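Local coordinates for protein Blo t 1 allergen (Blomia tropicalis, PDB 5JT8) that is a mite allergen of the papain family, probably made as an inactive precursor whose propeptide is removed to release a cysteine protease, at residues G289-G293 and V294-I298; N116-W119 and R120-A123. One frame throughout, in Å; residues are numbered along the deposited sequence.

Interaction 1: G289-G293 and V294-I298; sequences GTVQG and VDYWI
The phenol ring of Tyr296 lies flat over the backbone of Gly289. On this face the CA of Gly289 makes a CH-pi contact, 3.9 Å from the ring centroid, while the carbonyl O of Gly289 sits near the rim, 3.3 Å above the plane. CG1 of Val291 approaches the same ring obliquely, 3.7 Å from Tyr296 CE2, the two side chains crossing at about a right angle. Tyr296 reaches back over the partner strand because its CG stands between its own N and carbonyl carbon (chi1 61°). Glycine suits position 289, where the absence of a side chain lets the phenol ring lie against the backbone; beyond the hairpin, the ring of Tyr314 meets that of Tyr296 nearly perpendicularly.

On the sheet face carrying Thr290 and Asp295, these two side chains run side by side as a non-hydrogen-bonded pair, and the hydroxyl OG1 of Thr290 donates to OD1 of Asp295 at 2.7 Å, coming from above the carboxylate plane. The backbone closes on both sides of this pair: Tyr296 N donates to Gly289 O almost straight (173°) and Gly289 N returns a bond to Tyr296 O, while Val291 and Val294 exchange two more, Val291 N to Val294 O being 2.9 Å. Branched valines suit these extended positions. Between them Gln292 and Gly293 turn the chain, and Gly293 has a positive phi (89°), a backbone shape that glycine adopts readily. The arrangement is a two-residue beta hairpin closed by a type I' turn, its turn at the surface of the beta-rich domain of the papain fold.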
# COMPACT_ATOMS: atom_id res chain seq x y z
N GLY A 289 -13.36 -12.13 -0.76
CA GLY A 289 -14.55 -12.63 -1.41
C GLY A 289 -14.21 -13.78 -2.33
O GLY A 289 -13.05 -14.17 -2.45
N THR A 290 -15.24 -14.32 -2.96
CA THR A 290 -15.12 -15.40 -3.92
C THR A 290 -15.95 -15.06 -5.13
O THR A 290 -17.13 -14.77 -4.99
CB THR A 290 -15.63 -16.74 -3.36
OG1 THR A 290 -14.92 -17.07 -2.16
CG2 THR A 290 -15.45 -17.85 -4.38
N VAL A 291 -15.35 -15.10 -6.31
CA VAL A 291 -16.13 -14.89 -7.53
C VAL A 291 -15.96 -16.10 -8.45
O VAL A 291 -14.87 -16.38 -8.95
CB VAL A 291 -15.76 -13.57 -8.25
CG1 VAL A 291 -14.26 -13.43 -8.47
CG2 VAL A 291 -16.53 -13.43 -9.58
N GLN A 292 -17.06 -16.83 -8.62
CA GLN A 292 -17.11 -18.01 -9.47
C GLN A 292 -15.92 -18.96 -9.30
O GLN A 292 -15.16 -19.19 -10.24
CB GLN A 292 -17.25 -17.56 -10.91
CG GLN A 292 -18.43 -16.61 -11.02
CD GLN A 292 -18.76 -16.26 -12.43
OE1 GLN A 292 -17.97 -15.60 -13.11
NE2 GLN A 292 -19.92 -16.71 -12.89
N GLY A 293 -15.76 -19.49 -8.09
CA GLY A 293 -14.72 -20.46 -7.81
C GLY A 293 -13.40 -19.88 -7.38
O GLY A 293 -12.55 -20.59 -6.85
N VAL A 294 -13.22 -18.58 -7.60
CA VAL A 294 -11.94 -17.93 -7.32
C VAL A 294 -11.93 -17.08 -6.04
O VAL A 294 -12.57 -16.02 -5.99
CB VAL A 294 -11.52 -17.05 -8.50
CG1 VAL A 294 -10.11 -16.50 -8.27
CG2 VAL A 294 -11.60 -17.85 -9.80
N ASP A 295 -11.20 -17.52 -5.03
CA ASP A 295 -11.04 -16.75 -3.79
C ASP A 295 -10.04 -15.59 -3.97
O ASP A 295 -8.95 -15.79 -4.50
CB ASP A 295 -10.59 -17.66 -2.65
CG ASP A 295 -11.61 -18.76 -2.33
OD1 ASP A 295 -12.78 -18.60 -2.73
OD2 ASP A 295 -11.26 -19.76 -1.69
N TYR A 296 -10.41 -14.39 -3.53
CA TYR A 296 -9.53 -13.24 -3.68
C TYR A 296 -9.46 -12.36 -2.45
O TYR A 296 -10.31 -12.42 -1.57
CB TYR A 296 -9.96 -12.38 -4.88
CG TYR A 296 -11.36 -11.81 -4.74
CD1 TYR A 296 -11.58 -10.60 -4.07
CD2 TYR A 296 -12.45 -12.48 -5.27
CE1 TYR A 296 -12.88 -10.08 -3.94
CE2 TYR A 296 -13.74 -11.99 -5.14
CZ TYR A 296 -13.95 -10.78 -4.48
OH TYR A 296 -15.25 -10.29 -4.37
N TRP A 297 -8.42 -11.55 -2.41
CA TRP A 297 -8.24 -10.51 -1.41
C TRP A 297 -8.72 -9.18 -1.98
O TRP A 297 -8.60 -8.94 -3.18
CB TRP A 297 -6.77 -10.37 -1.03
CG TRP A 297 -6.16 -11.52 -0.33
CD1 TRP A 297 -5.17 -12.33 -0.80
CD2 TRP A 297 -6.44 -11.95 0.99
NE1 TRP A 297 -4.85 -13.28 0.14
CE2 TRP A 297 -5.62 -13.06 1.26
CE3 TRP A 297 -7.34 -11.52 1.98
CZ2 TRP A 297 -5.63 -13.72 2.47
CZ3 TRP A 297 -7.36 -12.20 3.18
CH2 TRP A 297 -6.51 -13.27 3.42
N ILE A 298 -9.24 -8.30 -1.13
CA ILE A 298 -9.50 -6.93 -1.56
C ILE A 298 -8.41 -5.99 -1.04
O ILE A 298 -8.22 -5.83 0.18
CB ILE A 298 -10.86 -6.42 -1.10
CG1 ILE A 298 -11.96 -7.44 -1.44
CG2 ILE A 298 -11.15 -5.06 -1.73
CD1 ILE A 298 -13.32 -7.14 -0.78

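Interaction 2: N116-W119 and R120-A123; sequences NFDW and RQKA
Phe117 offers a ring face to Lys122: CD of the lysine lies 4.0 Å from the ring centroid in a CH-pi contact, the lysine chain running across the ring. A long aliphatic chain suits this place, covering the aromatic ring while its bend at chi3 carries the ammonium group out near CE2, still above the ring plane. Asp118 comes next, its CG anti to the backbone N (chi1 -169°), which swings the carboxylate to Arg120. There NE and NH2 of the arginine grip it side-on, in the guanidinium plane, with Arg120 NH2 2.8 Å from Asp118 OD2 and Arg120 NE 3.0 Å from Asp118 OD1. OD1 also accepts from Arg120 N, met from above the carboxylate plane. Asp118 is thus the N-cap of the short, irregular helical turn 119-122 that follows strand 117-118 in this papain-like domain, and its negative charge would favour both the helix start and the arginine. Its carbonyl O takes Gln121 N at 2.9 Å. Trp119 lays an indole face over Phe117 CE1 and meets Lys122 CB obliquely at CE3, 3.7 Å away; its NE1 is hydrogen-bonded to Ile244 O, and its carbonyl O receives weak bonds from Lys122 N and Ala123 N.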
# COMPACT_ATOMS: atom_id res chain seq x y z
N ASN A 116 -17.70 -14.04 2.20
CA ASN A 116 -17.36 -12.68 1.77
C ASN A 116 -17.35 -11.72 2.93
O ASN A 116 -18.19 -11.79 3.82
CB ASN A 116 -18.36 -12.16 0.71
CG ASN A 116 -18.45 -13.06 -0.50
OD1 ASN A 116 -17.56 -13.09 -1.34
ND2 ASN A 116 -19.55 -13.80 -0.59
N PHE A 117 -16.40 -10.81 2.91
CA PHE A 117 -16.30 -9.78 3.93
C PHE A 117 -15.62 -8.57 3.28
O PHE A 117 -14.57 -8.70 2.68
CB PHE A 117 -15.52 -10.28 5.15
CG PHE A 117 -15.59 -9.37 6.34
CD1 PHE A 117 -14.75 -8.27 6.45
CD2 PHE A 117 -16.49 -9.63 7.37
CE1 PHE A 117 -14.81 -7.43 7.56
CE2 PHE A 117 -16.55 -8.79 8.48
CZ PHE A 117 -15.71 -7.69 8.57
N ASP A 118 -16.24 -7.40 3.38
CA ASP A 118 -15.75 -6.21 2.71
C ASP A 118 -15.97 -5.00 3.62
O ASP A 118 -17.10 -4.53 3.75
CB ASP A 118 -16.46 -6.04 1.35
CG ASP A 118 -15.83 -4.97 0.47
OD1 ASP A 118 -15.00 -4.19 0.96
OD2 ASP A 118 -16.16 -4.92 -0.73
N TRP A 119 -14.91 -4.49 4.25
CA TRP A 119 -15.07 -3.31 5.10
C TRP A 119 -15.63 -2.10 4.34
O TRP A 119 -16.26 -1.23 4.94
CB TRP A 119 -13.74 -2.93 5.77
CG TRP A 119 -13.47 -3.71 7.00
CD1 TRP A 119 -12.45 -4.61 7.19
CD2 TRP A 119 -14.21 -3.67 8.23
NE1 TRP A 119 -12.52 -5.13 8.46
CE2 TRP A 119 -13.59 -4.58 9.12
CE3 TRP A 119 -15.36 -2.98 8.65
CZ2 TRP A 119 -14.06 -4.80 10.41
CZ3 TRP A 119 -15.83 -3.21 9.94
CH2 TRP A 119 -15.18 -4.12 10.80
N ARG A 120 -15.44 -2.05 3.02
CA ARG A 120 -16.03 -0.96 2.22
C ARG A 120 -17.56 -0.92 2.31
O ARG A 120 -18.18 0.11 2.05
CB ARG A 120 -15.65 -1.08 0.75
CG ARG A 120 -14.16 -0.99 0.44
CD ARG A 120 -13.92 -1.22 -1.06
NE ARG A 120 -14.36 -2.56 -1.47
CZ ARG A 120 -14.21 -3.06 -2.69
NH1 ARG A 120 -13.63 -2.34 -3.64
NH2 ARG A 120 -14.64 -4.30 -2.96
N GLN A 121 -18.16 -2.05 2.67
CA GLN A 121 -19.61 -2.14 2.76
C GLN A 121 -20.09 -2.08 4.19
O GLN A 121 -21.25 -1.82 4.44
CB GLN A 121 -20.12 -3.42 2.09
CG GLN A 121 -20.23 -3.29 0.58
CD GLN A 121 -20.46 -4.62 -0.11
OE1 GLN A 121 -21.40 -5.34 0.21
NE2 GLN A 121 -19.60 -4.94 -1.07
N LYS A 122 -19.19 -2.33 5.14
CA LYS A 122 -19.57 -2.34 6.55
C LYS A 122 -19.33 -0.97 7.20
O LYS A 122 -19.78 -0.70 8.32
CB LYS A 122 -18.79 -3.42 7.31
CG LYS A 122 -18.73 -4.77 6.60
CD LYS A 122 -18.63 -5.92 7.58
CE LYS A 122 -19.96 -6.16 8.28
NZ LYS A 122 -19.92 -7.34 9.20
N ALA A 123 -18.62 -0.12 6.48
CA ALA A 123 -18.18 1.14 7.04
C ALA A 123 -17.92 2.08 5.89
O ALA A 123 -17.69 1.64 4.75
CB ALA A 123 -16.91 0.95 7.89

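Overall arrangement
Along the chain interaction 2 comes first and interaction 1 much later, yet their centres lie 14 Å apart, within the papain-family region. They share one mixed sheet: strand 117-118 pairs antiparallel with strand 281-291, whose end forms the first arm of the hairpin, and strand 294-300 is the second. They touch directly, Asn116 OD1 lying 3.1 Å from Thr290 N in a probable hydrogen bond, while Ile298 CD1 packs 3.5 Å from Asp118 CG. Tyr314 is a neighbour of both contacts, its hydroxyl hydrogen-bonded to Arg120 NH2. The early segment of the protease region is thereby stitched to strands contributed by its C-terminal part.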